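Local coordinates for protein cytochrome c (Pseudomonas aeruginosa, PDB 6RTE) that probably oxidises dihydro-heme d1 to heme d1 at the end of its biosynthesis, using a heme c cytochrome domain joined to an eight-bladed beta-propeller, at residues 291-296 / 305-310; 283-288 / 315-320; 222-227 / 271-276; 324-329 / 339-344; 118-123 / 252-257. All coordinates share one frame; numbering follows the deposited sequence.

Interaction 1: 291-296 / 305-310; sequences ELWELP and PKRLAV
The indole of Trp293 carries Pro305 on one face: CG of the proline stands 3.8 Å from the centroid of the six-membered ring, a CH-pi contact nearly along the ring normal, while its CB reaches CD2 of Trp293 at 3.5 Å. At the edge, exactly in the ring plane, Trp293 NE1 gives a straight bond of 2.9 Å to Glu291 OE1. The guanidinium of Arg307 stands steeply to the indole, their planes 76° apart, with Trp293 CE2 over one of its faces. Arg307 NH1 meets Glu291 OE1 at 3.0 Å in a salt bridge on the syn lone pair, the contact tilted 17° from the guanidinium plane. One carboxylate oxygen thus ties indole and guanidinium together; OE2 of Glu291 goes to Ala263 N, and NH1 of Arg307 also reaches Ala261 O.

On the other face of the sheet, Leu292 CD2 touches Val310 CG1 at 3.6 Å and Leu292 CG lies 4.1 Å from Leu308 CB. There a water joins Glu294 OE1 to Lys306 NZ. Glu294 OE2 is taken by Ser281 OG and, in a salt bridge, by Arg279; Lys306 NZ also bonds Asp342 O. Four backbone bonds hold the strands, two between Leu292 and Leu308 and two between Glu294 and Lys306, the regular ladder of an antiparallel hairpin.

These are the third and fourth strands of one propeller blade. Strand 306-309 is the outer-edge strand; 291-296 also pairs with 281-286, Trp293 and Leu295 pack on Ile258 in strand 254-259 of the preceding blade, and Leu292 and Val310 rest on Ile339 of the following one.

Interaction 2: 283-288 / 315-320; sequences VVALKD and DDFSFS
Val283 makes the dense part of this contact, meeting the rings of Phe317 and Phe319. It comes in at the edge of the first, its CG1 3.6 Å from Phe317 CE2. The CG1 branch can do so because it stands anti to the backbone N (chi1 175°). The same valine meets Phe319 edge-on: Val283 CB is 3.8 Å from Phe319 CZ. Val283 thus touches the edges of two rings that lie two residues apart on one strand. The Ala285 methyl lies over one face of the Phe317 ring, its exact spacing doubtful.

The other end is looser and partly open to solvent. Lys287, its chain bent at chi2 (67°), brings NZ within 3.5 Å of Asp315 OD2, a weak salt bridge. The same oxygen is bound by Ser271 OG, which probably fixes the carboxylate more firmly than the lysine does.

The strand axes come no closer than 9.5 Å, so side chains and not backbones do the joining. Strand 281-286 belongs to one propeller blade, lying between 270-276 and 291-296, and strand 317-319 to the next, paired with 325-330. Phe317 also packs on Leu292, Leu326 and the ring of Tyr274, at the seam between the two blades.

Interaction 3: 222-227 / 271-276; sequences TRNLAV and SAVYTA
Asn224 lays its side-chain amide alongside the backbone of Val273 and engages both of its polar atoms. OD1 accepts from Val273 N at 2.9 Å, a bond directed onto a lone pair in the amide plane, while Asn224 ND2 donates to Val273 O, also at 2.9 Å. The amide so behaves like a short piece of neighbouring strand, and the two bonds together fix its rotation. It is set there by a first torsion of 78°, which places CG between the backbone N and the carbonyl carbon.

Arg223 holds Ser271 through NE and NH2, each nitrogen on a different oxygen. Its chain folds at chi2 and chi3, so that NE gives an almost straight bond of 2.8 Å to Ser271 O, lying in the guanidinium plane, while NH2 reaches Ser271 OG at 3.2 Å, tilted 24° from that plane. Ser271 OG has a further partner in Asp315 OD2.

The two strands are the first strands of successive four-stranded propeller blades and lie near the middle of the molecule. They run nearly parallel, 14° apart, with axes 5.7 Å from each other, yet side chains supply the bonds between them. Classic beta bulges at Arg223-Asn224, facing Gly237, and at Ser271-Ala272, facing Ala285, interrupt their regular alternation. In each, two residues sit opposite one residue of the next strand in the same blade.

Farther along, apolar and polar contacts alternate. Val273 CG2 lies 3.8 Å from Ala226 CB, and Ala226 CB lies 3.4 Å from Thr275 OG1. That hydroxyl of Thr275 donates from OG1 to Val227 O at 2.8 Å, approaching from well above the carbonyl plane.

Interaction 4: 324-329 / 339-344; sequences RYLLGS and IELDSG
Arg324 begins the contact with both its backbone and its side chain. Its carbonyl oxygen accepts from Leu341 N at 3.0 Å, and a bridging water links the same oxygen to Asp342 N. The arginine chain bends at chi3 (64°), bringing NH2 to Glu340 OE2 at 2.8 Å in a salt bridge. The two planar groups are almost perpendicular, and the nitrogen comes from above the carboxylate plane, 61° out of it, so this is not a flat two-pronged pairing. NH1 and NH2 of Arg324 also make weak bonds to Tyr325 OH.

Tyr325 faces Glu340 across the sheet in a non-hydrogen-bonded pair. Tyr325 CE1 lies 4.1 Å from Glu340 CB, the ring and the extended glutamate chain crossing at a slant.

Leu326 follows in a hydrogen-bonded pair with Ile339: Leu326 N to Ile339 O is 2.8 Å and Ile339 N to Leu326 O is 2.9 Å, both nearly straight. On the opposite face from Tyr325, Leu326 CD1 meets Leu341 CD2 at 4.2 Å, the two chains crossing at about a right angle.

The pair is an antiparallel hairpin inside one propeller blade. Strand 325-330 has 317-319 at its other side, strand 336-340 pairs on its other side with 346-350, Tyr325 packs edge-to-face on Trp390 and against Val347, and Leu326 and Ile339 rest on Leu314.

Interaction 5: 118-123 / 252-257; sequences WSAEDI and LSLVQV
Ala120 offers the low spot of the helix into which Leu254 settles: CD2 of the leucine lies 3.6 Å from Ala120 CB and 3.7 Å from Ala120 CA. One turn on, Ile123 rises as a bump from the same side of the helix. Its CD1 reaches forward to Val257 CG2 at 3.6 Å, while its CG2 branch stands 4.2 Å from Leu254 CB. Val257 CG2 sits in the notch between the two helix residues, 4.2 Å from Ala120 CA. Leu254 and Val257 therefore each touch both the alanine hollow and the isoleucine bump.

Three residues apart on a regular strand, Leu254 and Val257 would point to opposite faces. A classic beta bulge at Val255-Gln256, facing Leu246, shifts the alternation so that both turn toward the helix. Leu254 holds CG anti to its backbone N (chi1 177°), which carries CD2 out to the alanine.

The helix start is set by a capping box: Asp122 N donates to Ser119 OG and Ser119 N to Asp122 OD2. Asp122 CB lies over the centre of the Trp118 ring, whose NE1 bonds Arg217 O. Helix 120-126 precedes the propeller's first strand, and strand 254-259 is the fourth, outer-edge strand of its blade.

All four touching residues are apolar. The joint accordingly relies on complementary shape and van der Waals contact, while Ser119 and Asp122 pair with each other in the capping box.

How the interactions relate
Interactions 1 to 4 form a connected patch of the propeller. Interaction 3 joins the first strands of two blades; interaction 2, centred 9 Å from it, joins the second of these blades to the next; interactions 1 and 4 are hairpins within those last two blades. Interaction 1 is nested in the loop closed by interaction 2. Interactions 1 and 4, centres 11 Å apart, also touch directly: Lys306 NZ meets Asp342 O at 3.0 Å. Interaction 5 stands apart, its centre 17 Å from that of interaction 3 and 30 Å from that of interaction 4. Pocket residues of heme c lie between positions 46 and 198, so interactions 1 to 4 contribute none.

Interaction 1: 291-296 / 305-310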
# COMPACT_ATOMS: atom_id res chain seq x y z
N GLU A 291 -1.50 19.80 -9.76
CA GLU A 291 -2.21 20.16 -8.54
C GLU A 291 -2.00 19.08 -7.50
O GLU A 291 -1.85 17.90 -7.82
CB GLU A 291 -3.72 20.31 -8.76
CG GLU A 291 -4.16 21.67 -9.24
CD GLU A 291 -5.65 21.75 -9.48
OE1 GLU A 291 -6.42 20.91 -8.93
OE2 GLU A 291 -6.05 22.65 -10.23
N LEU A 292 -2.00 19.49 -6.25
CA LEU A 292 -2.23 18.57 -5.14
C LEU A 292 -3.36 19.15 -4.31
O LEU A 292 -3.61 20.36 -4.31
CB LEU A 292 -0.98 18.33 -4.30
CG LEU A 292 -0.42 19.43 -3.41
CD1 LEU A 292 -1.03 19.36 -2.03
CD2 LEU A 292 1.09 19.31 -3.32
N TRP A 293 -4.07 18.25 -3.63
CA TRP A 293 -5.31 18.60 -2.94
C TRP A 293 -5.16 18.35 -1.45
O TRP A 293 -4.52 17.38 -1.03
CB TRP A 293 -6.48 17.77 -3.47
CG TRP A 293 -6.98 18.11 -4.85
CD1 TRP A 293 -6.48 19.05 -5.72
CD2 TRP A 293 -8.09 17.50 -5.51
NE1 TRP A 293 -7.22 19.05 -6.87
CE2 TRP A 293 -8.22 18.11 -6.77
CE3 TRP A 293 -9.00 16.49 -5.15
CZ2 TRP A 293 -9.22 17.76 -7.67
CZ3 TRP A 293 -9.99 16.13 -6.05
CH2 TRP A 293 -10.09 16.76 -7.29
N GLU A 294 -5.75 19.24 -0.65
CA GLU A 294 -6.06 18.97 0.75
C GLU A 294 -7.58 19.02 0.89
O GLU A 294 -8.22 19.95 0.38
CB GLU A 294 -5.39 19.97 1.69
CG GLU A 294 -5.57 19.65 3.16
CD GLU A 294 -4.80 20.59 4.08
OE1 GLU A 294 -4.36 21.66 3.61
OE2 GLU A 294 -4.64 20.25 5.27
N LEU A 295 -8.14 18.01 1.55
CA LEU A 295 -9.58 17.94 1.80
C LEU A 295 -9.83 17.95 3.31
O LEU A 295 -9.76 16.88 3.95
CB LEU A 295 -10.17 16.69 1.17
CG LEU A 295 -10.20 16.66 -0.37
CD1 LEU A 295 -8.88 16.12 -0.94
CD2 LEU A 295 -11.35 15.82 -0.86
N PRO A 296 -10.11 19.10 3.91
CA PRO A 296 -10.35 19.12 5.36
C PRO A 296 -11.67 18.47 5.74
O PRO A 296 -12.68 18.58 5.04
CB PRO A 296 -10.36 20.62 5.69
CG PRO A 296 -10.77 21.28 4.43
CD PRO A 296 -10.15 20.45 3.33
N PRO A 305 -12.13 20.02 -2.37
CA PRO A 305 -10.68 20.14 -2.22
C PRO A 305 -10.20 21.59 -2.19
O PRO A 305 -10.72 22.46 -2.89
CB PRO A 305 -10.13 19.43 -3.46
CG PRO A 305 -11.17 19.63 -4.48
CD PRO A 305 -12.50 19.58 -3.73
N LYS A 306 -9.20 21.82 -1.36
CA LYS A 306 -8.36 23.01 -1.45
C LYS A 306 -7.23 22.68 -2.43
O LYS A 306 -6.47 21.73 -2.20
CB LYS A 306 -7.82 23.41 -0.09
CG LYS A 306 -6.97 24.65 -0.09
CD LYS A 306 -6.34 24.90 1.26
CE LYS A 306 -5.37 26.07 1.19
NZ LYS A 306 -4.61 26.25 2.46
N ARG A 307 -7.16 23.42 -3.54
CA ARG A 307 -6.23 23.11 -4.63
C ARG A 307 -4.93 23.89 -4.46
O ARG A 307 -4.96 25.12 -4.29
CB ARG A 307 -6.85 23.45 -5.98
CG ARG A 307 -8.08 22.64 -6.33
CD ARG A 307 -8.81 23.22 -7.55
NE ARG A 307 -10.12 22.57 -7.70
CZ ARG A 307 -10.37 21.51 -8.46
NH1 ARG A 307 -9.40 20.95 -9.18
NH2 ARG A 307 -11.59 21.00 -8.50
N LEU A 308 -3.81 23.19 -4.52
CA LEU A 308 -2.49 23.81 -4.44
C LEU A 308 -1.72 23.54 -5.73
O LEU A 308 -1.45 22.38 -6.06
CB LEU A 308 -1.70 23.27 -3.24
CG LEU A 308 -2.17 23.68 -1.84
CD1 LEU A 308 -3.52 23.06 -1.46
CD2 LEU A 308 -1.11 23.28 -0.83
N ALA A 309 -1.37 24.60 -6.45
CA ALA A 309 -0.61 24.45 -7.68
C ALA A 309 0.80 23.95 -7.36
O ALA A 309 1.40 24.35 -6.36
CB ALA A 309 -0.54 25.77 -8.42
N VAL A 310 1.30 23.03 -8.18
CA VAL A 310 2.68 22.58 -8.10
C VAL A 310 3.35 22.82 -9.45
O VAL A 310 2.70 22.76 -10.50
CB VAL A 310 2.81 21.11 -7.68
CG1 VAL A 310 2.32 20.93 -6.26
CG2 VAL A 310 2.05 20.20 -8.63
O HOH W 1 -3.46 23.65 2.19

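Interaction 2: 283-288 / 315-320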
# COMPACT_ATOMS: atom_id res chain seq x y z
N VAL A 283 -4.85 14.48 2.33
CA VAL A 283 -3.97 15.07 1.32
C VAL A 283 -3.89 14.09 0.16
O VAL A 283 -3.70 12.88 0.38
CB VAL A 283 -2.57 15.37 1.90
CG1 VAL A 283 -1.65 15.87 0.80
CG2 VAL A 283 -2.64 16.39 3.05
N VAL A 284 -4.05 14.59 -1.06
CA VAL A 284 -4.20 13.76 -2.25
C VAL A 284 -3.12 14.12 -3.26
O VAL A 284 -2.96 15.30 -3.63
CB VAL A 284 -5.60 13.92 -2.87
CG1 VAL A 284 -5.75 13.04 -4.11
CG2 VAL A 284 -6.68 13.59 -1.83
N ALA A 285 -2.39 13.11 -3.72
CA ALA A 285 -1.41 13.25 -4.80
C ALA A 285 -2.07 12.88 -6.12
O ALA A 285 -2.66 11.80 -6.24
CB ALA A 285 -0.21 12.35 -4.56
N LEU A 286 -1.97 13.77 -7.10
CA LEU A 286 -2.58 13.58 -8.42
C LEU A 286 -1.52 13.26 -9.47
O LEU A 286 -0.52 13.97 -9.60
CB LEU A 286 -3.37 14.82 -8.84
CG LEU A 286 -4.57 15.10 -7.94
CD1 LEU A 286 -5.22 16.42 -8.32
CD2 LEU A 286 -5.60 13.95 -8.00
N LYS A 287 -1.78 12.22 -10.25
CA LYS A 287 -0.79 11.68 -11.17
C LYS A 287 -0.55 12.59 -12.37
O LYS A 287 0.60 12.73 -12.82
CB LYS A 287 -1.26 10.29 -11.63
CG LYS A 287 -0.23 9.42 -12.27
CD LYS A 287 0.82 9.01 -11.27
CE LYS A 287 1.89 8.20 -11.96
NZ LYS A 287 3.18 8.32 -11.24
N ASP A 288 -1.60 13.21 -12.90
CA ASP A 288 -1.56 13.72 -14.27
C ASP A 288 -1.82 15.21 -14.40
O ASP A 288 -1.91 15.72 -15.53
CB ASP A 288 -2.57 12.96 -15.13
CG ASP A 288 -2.34 11.49 -15.08
OD1 ASP A 288 -1.23 11.06 -15.46
OD2 ASP A 288 -3.26 10.77 -14.63
N ASP A 315 4.16 13.29 -6.64
CA ASP A 315 3.50 12.21 -5.90
C ASP A 315 4.51 11.60 -4.94
O ASP A 315 5.59 12.15 -4.71
CB ASP A 315 2.89 11.18 -6.87
CG ASP A 315 3.93 10.40 -7.63
OD1 ASP A 315 5.00 10.98 -7.93
OD2 ASP A 315 3.68 9.22 -7.93
N ASP A 316 4.14 10.47 -4.35
CA ASP A 316 4.94 9.81 -3.32
C ASP A 316 5.32 10.80 -2.21
O ASP A 316 6.49 11.10 -1.96
CB ASP A 316 6.19 9.16 -3.93
CG ASP A 316 6.69 7.97 -3.12
OD1 ASP A 316 5.89 7.41 -2.33
OD2 ASP A 316 7.87 7.59 -3.27
N PHE A 317 4.28 11.32 -1.55
CA PHE A 317 4.46 12.30 -0.49
C PHE A 317 5.08 11.65 0.75
O PHE A 317 4.75 10.51 1.10
CB PHE A 317 3.12 12.92 -0.07
CG PHE A 317 2.37 13.63 -1.16
CD1 PHE A 317 2.94 13.91 -2.39
CD2 PHE A 317 1.06 14.03 -0.94
CE1 PHE A 317 2.19 14.58 -3.37
CE2 PHE A 317 0.33 14.69 -1.90
CZ PHE A 317 0.90 14.97 -3.11
N SER A 318 5.96 12.39 1.41
CA SER A 318 6.27 12.18 2.82
C SER A 318 5.95 13.47 3.58
O SER A 318 6.05 14.57 3.03
CB SER A 318 7.74 11.81 3.04
OG SER A 318 8.07 11.88 4.42
N PHE A 319 5.57 13.33 4.85
CA PHE A 319 5.22 14.47 5.69
C PHE A 319 6.25 14.67 6.78
O PHE A 319 6.73 13.70 7.38
CB PHE A 319 3.83 14.29 6.31
CG PHE A 319 2.72 14.27 5.30
CD1 PHE A 319 2.13 15.45 4.88
CD2 PHE A 319 2.29 13.08 4.75
CE1 PHE A 319 1.12 15.44 3.94
CE2 PHE A 319 1.27 13.06 3.80
CZ PHE A 319 0.69 14.24 3.40
N SER A 320 6.60 15.93 7.04
CA SER A 320 7.41 16.26 8.19
C SER A 320 6.66 15.87 9.46
O SER A 320 5.43 15.72 9.44
CB SER A 320 7.77 17.74 8.19
OG SER A 320 6.62 18.56 8.07

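Interaction 3: 222-227 / 271-276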
# COMPACT_ATOMS: atom_id res chain seq x y z
N THR A 222 -7.58 0.53 -8.12
CA THR A 222 -7.46 1.35 -6.93
C THR A 222 -6.00 1.41 -6.49
O THR A 222 -5.26 0.44 -6.64
CB THR A 222 -8.33 0.78 -5.80
OG1 THR A 222 -9.70 0.95 -6.16
CG2 THR A 222 -8.07 1.50 -4.47
N ARG A 223 -5.59 2.56 -5.97
CA ARG A 223 -4.22 2.77 -5.51
C ARG A 223 -4.08 2.54 -4.00
O ARG A 223 -3.31 1.68 -3.58
CB ARG A 223 -3.75 4.18 -5.89
CG ARG A 223 -3.52 4.37 -7.38
CD ARG A 223 -2.19 3.76 -7.85
NE ARG A 223 -1.08 4.66 -7.54
CZ ARG A 223 0.15 4.52 -8.00
NH1 ARG A 223 0.46 3.50 -8.79
NH2 ARG A 223 1.08 5.40 -7.67
N ASN A 224 -4.80 3.29 -3.19
CA ASN A 224 -4.75 3.07 -1.75
C ASN A 224 -5.94 3.78 -1.12
O ASN A 224 -6.79 4.37 -1.80
CB ASN A 224 -3.41 3.52 -1.14
CG ASN A 224 -3.32 5.03 -0.95
OD1 ASN A 224 -3.78 5.81 -1.78
ND2 ASN A 224 -2.72 5.44 0.16
N LEU A 225 -6.03 3.69 0.21
CA LEU A 225 -7.07 4.40 0.93
C LEU A 225 -6.49 4.98 2.20
O LEU A 225 -5.37 4.65 2.61
CB LEU A 225 -8.29 3.51 1.23
CG LEU A 225 -8.10 2.23 2.05
CD1 LEU A 225 -7.84 2.52 3.52
CD2 LEU A 225 -9.36 1.39 1.89
N ALA A 226 -7.26 5.87 2.82
CA ALA A 226 -6.87 6.55 4.04
C ALA A 226 -8.11 6.69 4.90
O ALA A 226 -9.23 6.75 4.38
CB ALA A 226 -6.23 7.92 3.74
N VAL A 227 -7.90 6.69 6.21
CA VAL A 227 -8.98 6.82 7.20
C VAL A 227 -8.77 8.13 7.94
O VAL A 227 -7.64 8.45 8.35
CB VAL A 227 -8.99 5.62 8.16
CG1 VAL A 227 -10.15 5.73 9.19
CG2 VAL A 227 -9.08 4.31 7.37
N SER A 271 -2.80 9.37 -7.50
CA SER A 271 -1.65 8.55 -7.20
C SER A 271 -1.74 7.93 -5.80
O SER A 271 -1.48 6.73 -5.64
CB SER A 271 -0.37 9.37 -7.32
OG SER A 271 0.73 8.52 -7.06
N ALA A 272 -2.11 8.72 -4.80
CA ALA A 272 -2.21 8.21 -3.43
C ALA A 272 -2.97 9.21 -2.57
O ALA A 272 -2.93 10.42 -2.82
CB ALA A 272 -0.81 7.96 -2.83
N VAL A 273 -3.66 8.68 -1.54
CA VAL A 273 -4.34 9.49 -0.55
C VAL A 273 -3.66 9.27 0.80
O VAL A 273 -3.17 8.18 1.09
CB VAL A 273 -5.85 9.15 -0.46
CG1 VAL A 273 -6.54 9.45 -1.80
CG2 VAL A 273 -6.08 7.68 -0.08
N TYR A 274 -3.61 10.33 1.61
CA TYR A 274 -2.96 10.30 2.91
C TYR A 274 -3.81 11.07 3.92
O TYR A 274 -4.57 11.97 3.55
CB TYR A 274 -1.56 10.92 2.88
CG TYR A 274 -0.67 10.46 1.74
CD1 TYR A 274 -0.69 11.12 0.51
CD2 TYR A 274 0.19 9.39 1.89
CE1 TYR A 274 0.12 10.72 -0.54
CE2 TYR A 274 1.01 8.97 0.84
CZ TYR A 274 0.97 9.64 -0.37
OH TYR A 274 1.79 9.24 -1.41
N THR A 275 -3.66 10.72 5.19
CA THR A 275 -4.27 11.46 6.29
C THR A 275 -3.21 12.31 6.97
O THR A 275 -2.08 11.87 7.18
CB THR A 275 -4.89 10.50 7.30
OG1 THR A 275 -5.87 9.69 6.63
CG2 THR A 275 -5.57 11.27 8.50
N ALA A 276 -3.58 13.55 7.31
CA ALA A 276 -2.73 14.49 8.03
C ALA A 276 -3.42 14.83 9.34
O ALA A 276 -4.19 15.80 9.42
CB ALA A 276 -2.46 15.74 7.21

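Interaction 4: 324-329 / 339-344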
# COMPACT_ATOMS: atom_id res chain seq x y z
N ARG A 324 3.60 20.22 8.72
CA ARG A 324 3.63 21.52 8.06
C ARG A 324 4.25 21.44 6.67
O ARG A 324 3.88 22.22 5.79
CB ARG A 324 4.40 22.54 8.91
CG ARG A 324 3.53 23.30 9.90
CD ARG A 324 4.26 24.47 10.55
NE ARG A 324 4.64 25.51 9.59
CZ ARG A 324 5.89 25.82 9.25
NH1 ARG A 324 6.93 25.19 9.79
NH2 ARG A 324 6.11 26.78 8.36
N TYR A 325 5.15 20.50 6.45
CA TYR A 325 5.83 20.37 5.18
C TYR A 325 5.54 19.02 4.54
O TYR A 325 5.37 18.01 5.23
CB TYR A 325 7.34 20.56 5.32
CG TYR A 325 7.69 21.92 5.84
CD1 TYR A 325 7.71 23.03 5.00
CD2 TYR A 325 7.98 22.12 7.19
CE1 TYR A 325 8.01 24.28 5.48
CE2 TYR A 325 8.28 23.37 7.68
CZ TYR A 325 8.30 24.44 6.82
OH TYR A 325 8.60 25.69 7.31
N LEU A 326 5.48 19.04 3.22
CA LEU A 326 5.26 17.86 2.40
C LEU A 326 6.49 17.68 1.53
O LEU A 326 6.93 18.63 0.87
CB LEU A 326 3.99 18.04 1.58
CG LEU A 326 3.59 17.05 0.49
CD1 LEU A 326 2.10 17.19 0.26
CD2 LEU A 326 4.36 17.31 -0.79
N LEU A 327 7.07 16.49 1.56
CA LEU A 327 8.22 16.15 0.74
C LEU A 327 7.76 15.22 -0.37
O LEU A 327 7.27 14.12 -0.09
CB LEU A 327 9.33 15.50 1.57
CG LEU A 327 9.97 16.38 2.65
CD1 LEU A 327 9.08 16.48 3.88
CD2 LEU A 327 11.34 15.85 3.01
N GLY A 328 7.90 15.67 -1.61
CA GLY A 328 7.47 14.89 -2.75
C GLY A 328 8.58 14.73 -3.76
O GLY A 328 9.57 15.46 -3.78
N SER A 329 8.40 13.72 -4.61
CA SER A 329 9.29 13.47 -5.74
C SER A 329 8.64 14.06 -6.98
O SER A 329 7.47 13.78 -7.26
CB SER A 329 9.55 11.98 -5.92
OG SER A 329 8.34 11.25 -5.96
N ILE A 339 7.42 21.32 -0.04
CA ILE A 339 6.32 22.27 -0.15
C ILE A 339 5.76 22.52 1.24
O ILE A 339 5.67 21.60 2.05
CB ILE A 339 5.21 21.74 -1.09
CG1 ILE A 339 5.69 21.79 -2.55
CG2 ILE A 339 3.92 22.54 -0.89
CD1 ILE A 339 4.70 21.20 -3.53
N GLU A 340 5.39 23.77 1.51
CA GLU A 340 4.64 24.10 2.71
C GLU A 340 3.16 23.91 2.41
O GLU A 340 2.67 24.35 1.37
CB GLU A 340 4.92 25.53 3.15
CG GLU A 340 4.30 25.87 4.49
CD GLU A 340 4.80 27.17 5.06
OE1 GLU A 340 5.56 27.88 4.36
OE2 GLU A 340 4.45 27.48 6.22
N LEU A 341 2.45 23.25 3.33
CA LEU A 341 1.08 22.82 3.04
C LEU A 341 0.11 24.00 3.00
O LEU A 341 -0.69 24.12 2.06
CB LEU A 341 0.63 21.78 4.07
CG LEU A 341 0.67 20.33 3.60
CD1 LEU A 341 0.07 19.41 4.66
CD2 LEU A 341 -0.06 20.14 2.28
N ASP A 342 0.15 24.86 4.01
CA ASP A 342 -0.74 26.02 4.06
C ASP A 342 -0.72 26.79 2.75
O ASP A 342 -1.69 26.75 1.98
CB ASP A 342 -0.34 26.96 5.20
CG ASP A 342 -0.45 26.31 6.56
OD1 ASP A 342 -1.18 25.31 6.67
OD2 ASP A 342 0.20 26.81 7.50
N SER A 343 0.38 27.49 2.49
CA SER A 343 0.50 28.35 1.33
C SER A 343 0.77 27.58 0.04
O SER A 343 0.58 28.14 -1.05
CB SER A 343 1.61 29.37 1.55
OG SER A 343 2.80 28.72 1.96
N GLY A 344 1.20 26.32 0.13
CA GLY A 344 1.61 25.61 -1.06
C GLY A 344 2.92 26.06 -1.65
O GLY A 344 3.29 25.60 -2.74
O HOH W 2 2.09 24.54 6.12

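Interaction 5: 118-123 / 252-257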
# COMPACT_ATOMS: atom_id res chain seq x y z
N TRP A 118 -17.44 3.41 -13.59
CA TRP A 118 -17.85 2.87 -12.29
C TRP A 118 -18.54 3.99 -11.52
O TRP A 118 -17.88 4.79 -10.86
CB TRP A 118 -16.69 2.30 -11.51
CG TRP A 118 -17.15 1.30 -10.48
CD1 TRP A 118 -17.03 1.40 -9.13
CD2 TRP A 118 -17.83 0.08 -10.74
NE1 TRP A 118 -17.60 0.29 -8.53
CE2 TRP A 118 -18.09 -0.53 -9.50
CE3 TRP A 118 -18.24 -0.58 -11.91
CZ2 TRP A 118 -18.74 -1.77 -9.39
CZ3 TRP A 118 -18.89 -1.80 -11.81
CH2 TRP A 118 -19.14 -2.37 -10.55
N SER A 119 -19.87 4.04 -11.62
CA SER A 119 -20.66 5.15 -11.13
C SER A 119 -20.99 4.99 -9.64
O SER A 119 -20.77 3.95 -9.03
CB SER A 119 -21.95 5.25 -11.93
OG SER A 119 -22.81 4.17 -11.58
N ALA A 120 -21.55 6.07 -9.07
CA ALA A 120 -22.15 5.98 -7.74
C ALA A 120 -23.11 4.81 -7.64
O ALA A 120 -23.12 4.08 -6.64
CB ALA A 120 -22.87 7.30 -7.41
N GLU A 121 -23.93 4.59 -8.68
CA GLU A 121 -24.90 3.50 -8.66
C GLU A 121 -24.22 2.13 -8.63
O GLU A 121 -24.65 1.23 -7.91
CB GLU A 121 -25.84 3.60 -9.87
CG GLU A 121 -26.84 4.74 -9.79
CD GLU A 121 -26.18 6.12 -9.89
OE1 GLU A 121 -25.27 6.30 -10.74
OE2 GLU A 121 -26.56 7.01 -9.10
N ASP A 122 -23.17 1.95 -9.44
CA ASP A 122 -22.38 0.73 -9.38
C ASP A 122 -21.80 0.52 -7.98
O ASP A 122 -21.88 -0.58 -7.42
CB ASP A 122 -21.23 0.79 -10.39
CG ASP A 122 -21.70 0.78 -11.83
OD1 ASP A 122 -22.57 -0.06 -12.19
OD2 ASP A 122 -21.14 1.59 -12.62
N ILE A 123 -21.21 1.57 -7.41
CA ILE A 123 -20.62 1.47 -6.08
C ILE A 123 -21.66 1.02 -5.06
O ILE A 123 -21.43 0.09 -4.28
CB ILE A 123 -19.99 2.82 -5.68
CG1 ILE A 123 -18.85 3.19 -6.62
CG2 ILE A 123 -19.48 2.77 -4.23
CD1 ILE A 123 -18.35 4.63 -6.41
N LEU A 252 -18.96 1.31 5.18
CA LEU A 252 -18.47 1.44 3.80
C LEU A 252 -19.57 1.87 2.82
O LEU A 252 -19.48 1.60 1.62
CB LEU A 252 -17.80 0.15 3.31
CG LEU A 252 -16.57 -0.26 4.13
CD1 LEU A 252 -15.90 -1.51 3.50
CD2 LEU A 252 -15.58 0.87 4.28
N SER A 253 -20.60 2.57 3.32
CA SER A 253 -21.62 3.14 2.45
C SER A 253 -21.04 4.34 1.70
O SER A 253 -20.11 5.01 2.16
CB SER A 253 -22.87 3.52 3.25
OG SER A 253 -22.59 4.53 4.23
N LEU A 254 -21.58 4.59 0.51
CA LEU A 254 -21.07 5.68 -0.32
C LEU A 254 -21.55 7.03 0.19
O LEU A 254 -22.75 7.26 0.38
CB LEU A 254 -21.52 5.50 -1.77
CG LEU A 254 -21.09 6.64 -2.70
CD1 LEU A 254 -19.58 6.80 -2.72
CD2 LEU A 254 -21.63 6.41 -4.11
N VAL A 255 -20.61 7.95 0.39
CA VAL A 255 -20.93 9.33 0.67
C VAL A 255 -20.88 10.19 -0.60
O VAL A 255 -21.83 10.91 -0.90
CB VAL A 255 -19.99 9.88 1.77
CG1 VAL A 255 -20.34 11.32 2.10
CG2 VAL A 255 -20.07 8.99 3.02
N GLN A 256 -19.79 10.14 -1.35
CA GLN A 256 -19.70 10.99 -2.54
C GLN A 256 -18.53 10.55 -3.41
O GLN A 256 -17.46 10.21 -2.91
CB GLN A 256 -19.55 12.47 -2.14
CG GLN A 256 -20.01 13.46 -3.21
CD GLN A 256 -20.09 14.89 -2.69
OE1 GLN A 256 -20.60 15.14 -1.60
NE2 GLN A 256 -19.59 15.83 -3.48
N VAL A 257 -18.76 10.58 -4.73
CA VAL A 257 -17.73 10.34 -5.73
C VAL A 257 -17.17 11.70 -6.14
O VAL A 257 -17.92 12.57 -6.58
CB VAL A 257 -18.30 9.60 -6.96
CG1 VAL A 257 -17.23 9.45 -8.05
CG2 VAL A 257 -18.86 8.24 -6.56